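Long-range contacts in hypothetical protein TM1010 (Thermotoga maritima, PDB 2F4P), which is of unknown function but carries a cupin domain, the small antiparallel beta-barrel shared by a large and varied superfamily: residues V50-F55 and E114-G119; G69-V74 and I118-Q123. One frame throughout, in Å; residues are numbered along the deposited sequence.

Contact 1 of 2, residues V50-F55 and E114-G119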
# COMPACT_ATOMS: atom_id res chain seq x y z
N VAL A 50 7.11 1.69 -2.55
CA VAL A 50 6.22 0.71 -1.93
C VAL A 50 6.92 -0.67 -1.98
O VAL A 50 7.54 -1.05 -2.98
CB VAL A 50 4.83 0.64 -2.63
CG1 VAL A 50 3.89 -0.29 -1.89
CG2 VAL A 50 4.21 2.02 -2.76
N TYR A 51 6.83 -1.39 -0.87
CA TYR A 51 7.46 -2.70 -0.77
C TYR A 51 6.61 -3.62 0.07
O TYR A 51 5.72 -3.18 0.78
CB TYR A 51 8.88 -2.58 -0.21
CG TYR A 51 9.00 -1.43 0.74
CD1 TYR A 51 9.23 -0.13 0.27
CD2 TYR A 51 8.83 -1.63 2.10
CE1 TYR A 51 9.28 0.93 1.14
CE2 TYR A 51 8.90 -0.56 2.98
CZ TYR A 51 9.12 0.70 2.50
OH TYR A 51 9.17 1.72 3.41
N ASP A 52 6.89 -4.90 -0.08
CA ASP A 52 6.20 -5.96 0.65
C ASP A 52 7.29 -6.71 1.39
O ASP A 52 8.29 -7.09 0.75
CB ASP A 52 5.50 -6.89 -0.34
CG ASP A 52 4.45 -7.76 0.32
OD1 ASP A 52 3.79 -7.32 1.29
OD2 ASP A 52 4.26 -8.89 -0.14
N VAL A 53 7.12 -6.89 2.70
CA VAL A 53 8.17 -7.44 3.58
C VAL A 53 7.64 -8.63 4.39
O VAL A 53 6.54 -8.56 4.96
CB VAL A 53 8.68 -6.39 4.60
CG1 VAL A 53 10.03 -6.85 5.26
CG2 VAL A 53 8.81 -5.02 3.97
N VAL A 54 8.42 -9.70 4.46
CA VAL A 54 8.17 -10.79 5.41
C VAL A 54 9.30 -10.84 6.41
O VAL A 54 10.47 -10.94 6.02
CB VAL A 54 8.11 -12.18 4.73
CG1 VAL A 54 7.75 -13.26 5.77
CG2 VAL A 54 7.14 -12.16 3.57
N PHE A 55 8.95 -10.76 7.70
CA PHE A 55 9.89 -10.96 8.81
C PHE A 55 9.57 -12.34 9.39
O PHE A 55 8.45 -12.58 9.84
CB PHE A 55 9.67 -9.97 9.94
CG PHE A 55 9.97 -8.54 9.58
CD1 PHE A 55 9.02 -7.75 8.97
CD2 PHE A 55 11.18 -7.99 9.89
CE1 PHE A 55 9.30 -6.42 8.64
CE2 PHE A 55 11.48 -6.70 9.57
CZ PHE A 55 10.51 -5.90 8.95
N GLU A 114 5.47 -14.98 12.26
CA GLU A 114 5.96 -14.10 11.22
C GLU A 114 5.10 -12.82 11.15
O GLU A 114 3.95 -12.79 11.63
CB GLU A 114 5.94 -14.84 9.88
CG GLU A 114 4.59 -14.83 9.23
CD GLU A 114 4.46 -15.83 8.13
OE1 GLU A 114 5.48 -16.16 7.47
OE2 GLU A 114 3.31 -16.30 7.94
N LEU A 115 5.66 -11.78 10.56
CA LEU A 115 4.92 -10.56 10.22
C LEU A 115 5.11 -10.29 8.73
O LEU A 115 6.22 -10.38 8.22
CB LEU A 115 5.40 -9.36 11.02
CG LEU A 115 4.80 -7.99 10.64
CD1 LEU A 115 3.39 -7.85 11.14
CD2 LEU A 115 5.69 -6.87 11.15
N VAL A 116 4.00 -10.01 8.05
CA VAL A 116 4.02 -9.59 6.66
C VAL A 116 3.31 -8.27 6.56
O VAL A 116 2.19 -8.12 7.09
CB VAL A 116 3.31 -10.60 5.73
CG1 VAL A 116 3.47 -10.18 4.24
CG2 VAL A 116 3.82 -12.02 6.00
N HIS A 117 3.94 -7.33 5.88
CA HIS A 117 3.31 -6.04 5.69
C HIS A 117 3.76 -5.37 4.39
O HIS A 117 4.84 -5.66 3.86
CB HIS A 117 3.55 -5.14 6.92
CG HIS A 117 4.91 -4.54 6.99
ND1 HIS A 117 5.27 -3.43 6.25
CD2 HIS A 117 6.00 -4.88 7.72
CE1 HIS A 117 6.54 -3.14 6.50
NE2 HIS A 117 7.00 -3.99 7.40
N ILE A 118 2.89 -4.48 3.90
CA ILE A 118 3.23 -3.53 2.87
C ILE A 118 3.83 -2.32 3.57
O ILE A 118 3.38 -1.92 4.65
CB ILE A 118 1.97 -3.12 2.04
CG1 ILE A 118 1.45 -4.34 1.25
CG2 ILE A 118 2.30 -1.97 1.07
CD1 ILE A 118 -0.02 -4.27 0.91
N GLY A 119 4.90 -1.77 3.00
CA GLY A 119 5.46 -0.52 3.49
C GLY A 119 5.41 0.53 2.41
O GLY A 119 5.64 0.21 1.24
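Tyr51, Val53 and Phe55 face Gly119, His117 and Leu115 as three antiparallel hydrogen-bonded pairs, whose six N-H···O bonds hold strands 50-55 and 115-119 at 165° with 4.6 Å between their axes. Gly119, with no side chain, leaves room for the Tyr51 ring to fold back over it: in one of the two conformers of Tyr51, Gly119 O sits 3.5 Å from the ring plane, over its centre. In this conformer the hydroxyl probably hydrogen-bonds with Ser121 OG and Gln70 NE2.

Further along the same face, His117 has CG lodged between backbone N and carbonyl carbon (chi1 77°), which brings ND1 over its own neighbour. ND1-H bonds to Ile118 O at 2.9 Å, straight and within the ring plane, yet from above the carbonyl plane. This fixes the ring's rotation and turns NE2 to the rim of Phe55, 3.6 Å from CE1; the two rings meet rim to rim with planes 20° apart. Val53 CB lies over one face of the imidazole, displaced toward its rim, and Phe55 CD1 rests 4.1 Å from Leu115 CD2.

On the sheet's other side, Ile118 CG2 meets Val50 CG1 at 3.8 Å. An unidentified molecule, probably from the crystallisation liquor, lies beside Val53. The face bearing His117, Phe55 and Leu115 turns to His107 and Ala109 of strand 105-109 in the facing sheet, consistent with the interior of a cupin barrel.

Contact 2 of 2, residues G69-V74 and I118-Q123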
# COMPACT_ATOMS: atom_id res chain seq x y z
N GLY A 69 8.83 10.08 6.24
CA GLY A 69 7.79 9.30 6.90
C GLY A 69 7.58 7.94 6.22
O GLY A 69 8.19 7.61 5.15
N GLN A 70 6.73 7.14 6.84
CA GLN A 70 6.46 5.79 6.36
C GLN A 70 5.09 5.35 6.84
O GLN A 70 4.64 5.78 7.91
CB GLN A 70 7.60 4.86 6.87
CG GLN A 70 7.50 3.37 6.49
CD GLN A 70 8.73 2.54 6.95
OE1 GLN A 70 9.25 2.69 8.10
NE2 GLN A 70 9.22 1.69 6.06
N ILE A 71 4.41 4.52 6.03
CA ILE A 71 3.13 3.93 6.38
C ILE A 71 3.29 2.41 6.28
O ILE A 71 3.78 1.91 5.26
CB ILE A 71 2.02 4.41 5.42
CG1 ILE A 71 1.74 5.92 5.61
CG2 ILE A 71 0.70 3.60 5.63
CD1 ILE A 71 1.08 6.55 4.40
N LEU A 72 2.89 1.68 7.32
CA LEU A 72 2.88 0.21 7.28
C LEU A 72 1.44 -0.28 7.25
O LEU A 72 0.57 0.27 7.95
CB LEU A 72 3.55 -0.40 8.51
CG LEU A 72 4.89 0.17 8.95
CD1 LEU A 72 5.41 -0.64 10.12
CD2 LEU A 72 5.88 0.17 7.82
N ILE A 73 1.20 -1.31 6.45
CA ILE A 73 -0.10 -1.94 6.34
C ILE A 73 0.12 -3.43 6.53
O ILE A 73 0.73 -4.07 5.67
CB ILE A 73 -0.74 -1.69 4.97
CG1 ILE A 73 -0.86 -0.18 4.70
CG2 ILE A 73 -2.09 -2.36 4.91
CD1 ILE A 73 -1.29 0.14 3.27
N VAL A 74 -0.33 -3.96 7.66
CA VAL A 74 -0.07 -5.34 8.04
C VAL A 74 -1.06 -6.26 7.36
O VAL A 74 -2.27 -6.07 7.47
CB VAL A 74 -0.14 -5.51 9.57
CG1 VAL A 74 0.20 -6.95 9.97
CG2 VAL A 74 0.78 -4.50 10.24
N ILE A 118 2.89 -4.48 3.90
CA ILE A 118 3.23 -3.53 2.87
C ILE A 118 3.83 -2.32 3.57
O ILE A 118 3.38 -1.92 4.65
CB ILE A 118 1.97 -3.12 2.04
CG1 ILE A 118 1.45 -4.34 1.25
CG2 ILE A 118 2.30 -1.97 1.07
CD1 ILE A 118 -0.02 -4.27 0.91
N GLY A 119 4.90 -1.77 3.00
CA GLY A 119 5.46 -0.52 3.49
C GLY A 119 5.41 0.53 2.41
O GLY A 119 5.64 0.21 1.24
N ILE A 120 5.08 1.77 2.80
CA ILE A 120 5.06 2.89 1.88
C ILE A 120 6.03 3.94 2.43
O ILE A 120 5.81 4.44 3.53
CB ILE A 120 3.65 3.49 1.77
CG1 ILE A 120 2.64 2.41 1.43
CG2 ILE A 120 3.61 4.59 0.73
CD1 ILE A 120 1.20 2.82 1.55
N SER A 121 7.10 4.20 1.70
CA SER A 121 8.00 5.31 2.03
C SER A 121 7.46 6.56 1.30
O SER A 121 7.50 6.64 0.08
CB SER A 121 9.43 5.03 1.60
OG SER A 121 9.94 3.89 2.23
N THR A 122 6.99 7.52 2.08
CA THR A 122 6.38 8.73 1.57
C THR A 122 7.44 9.82 1.44
O THR A 122 8.46 9.81 2.15
CB THR A 122 5.25 9.17 2.50
OG1 THR A 122 5.73 9.26 3.86
CG2 THR A 122 4.13 8.15 2.44
N GLN A 123 7.18 10.76 0.54
CA GLN A 123 8.01 11.95 0.36
C GLN A 123 9.48 11.58 0.26
O GLN A 123 10.33 12.12 0.97
CB GLN A 123 7.77 12.93 1.51
CG GLN A 123 6.32 13.38 1.57
CD GLN A 123 5.98 14.15 2.83
OE1 GLN A 123 5.54 15.30 2.73
NE2 GLN A 123 6.11 13.50 4.03
O HOH W 1 10.37 8.15 3.32
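Ile120 lies alongside Ile71 where strand 118-121 runs antiparallel to strand 70-74, at 167° and with axes 4.7 Å apart. Two backbone bonds join this pair and two more join Ile73 to Ile118. Followed outward, the Ile120 side chain starts with CB 3.8 Å from Ile71 O and 4.1 Å from Ile71 CB. With CG1 turned beside the backbone N (chi1 -53°), the atom stays close to Ile71 O, the acceptor of that N-H. From there CD1 meets two branches of the partner strand, Ile73 CD1 at 4.0 Å and Ile71 CG2 at 4.2 Å. Ile120 of the second subunit packs on the same residue, so this apolar row also belongs to the dimer interface.

Ile71 in turn sends CD1 to Thr122 CG2, 4.0 Å away, the two side chains crossing at about a right angle. Here the pairing slackens: Thr122 N reaches Gly69 O in a weak bond of 3.3 Å, and a water bridges Gly69 O to Thr122 O. Thr122 OG1 hydrogen-bonds to Gly68 O.

Gln70 leaves by the other face. Its CG passes 3.6 Å from Ile120 O, and the extended chain carries NE2 to hydrogen bonds with Tyr51 OH and with O3 of an unknown ligand, while OE1 bonds weakly to His105 NE2. On this side Gln70 and Leu72 touch His107 of strand 105-109. Within their own sheet, strand 70-75 is flanked by 96-99 beyond it, and strand 115-121 by 49-55.

How the contacts relate
Both contacts use strand 115-121, which lies between 49-55 and 70-75 in one antiparallel sheet; contact 1 is formed along one of its edges and contact 2 along the other, with centres about 10 Å apart. In chain order the partners come as 50-55, then 69-74, and both are joined much later by 114-123, so the last of these strands inserts between the two earlier ones. Ile118 and Gly119 take part in both. The contacts also meet directly, Leu115 CD1 lying 3.5 Å from Val74 CG1. Together they build the middle of a cupin-domain sheet with one face toward the barrel interior and the other in touch with the second subunit.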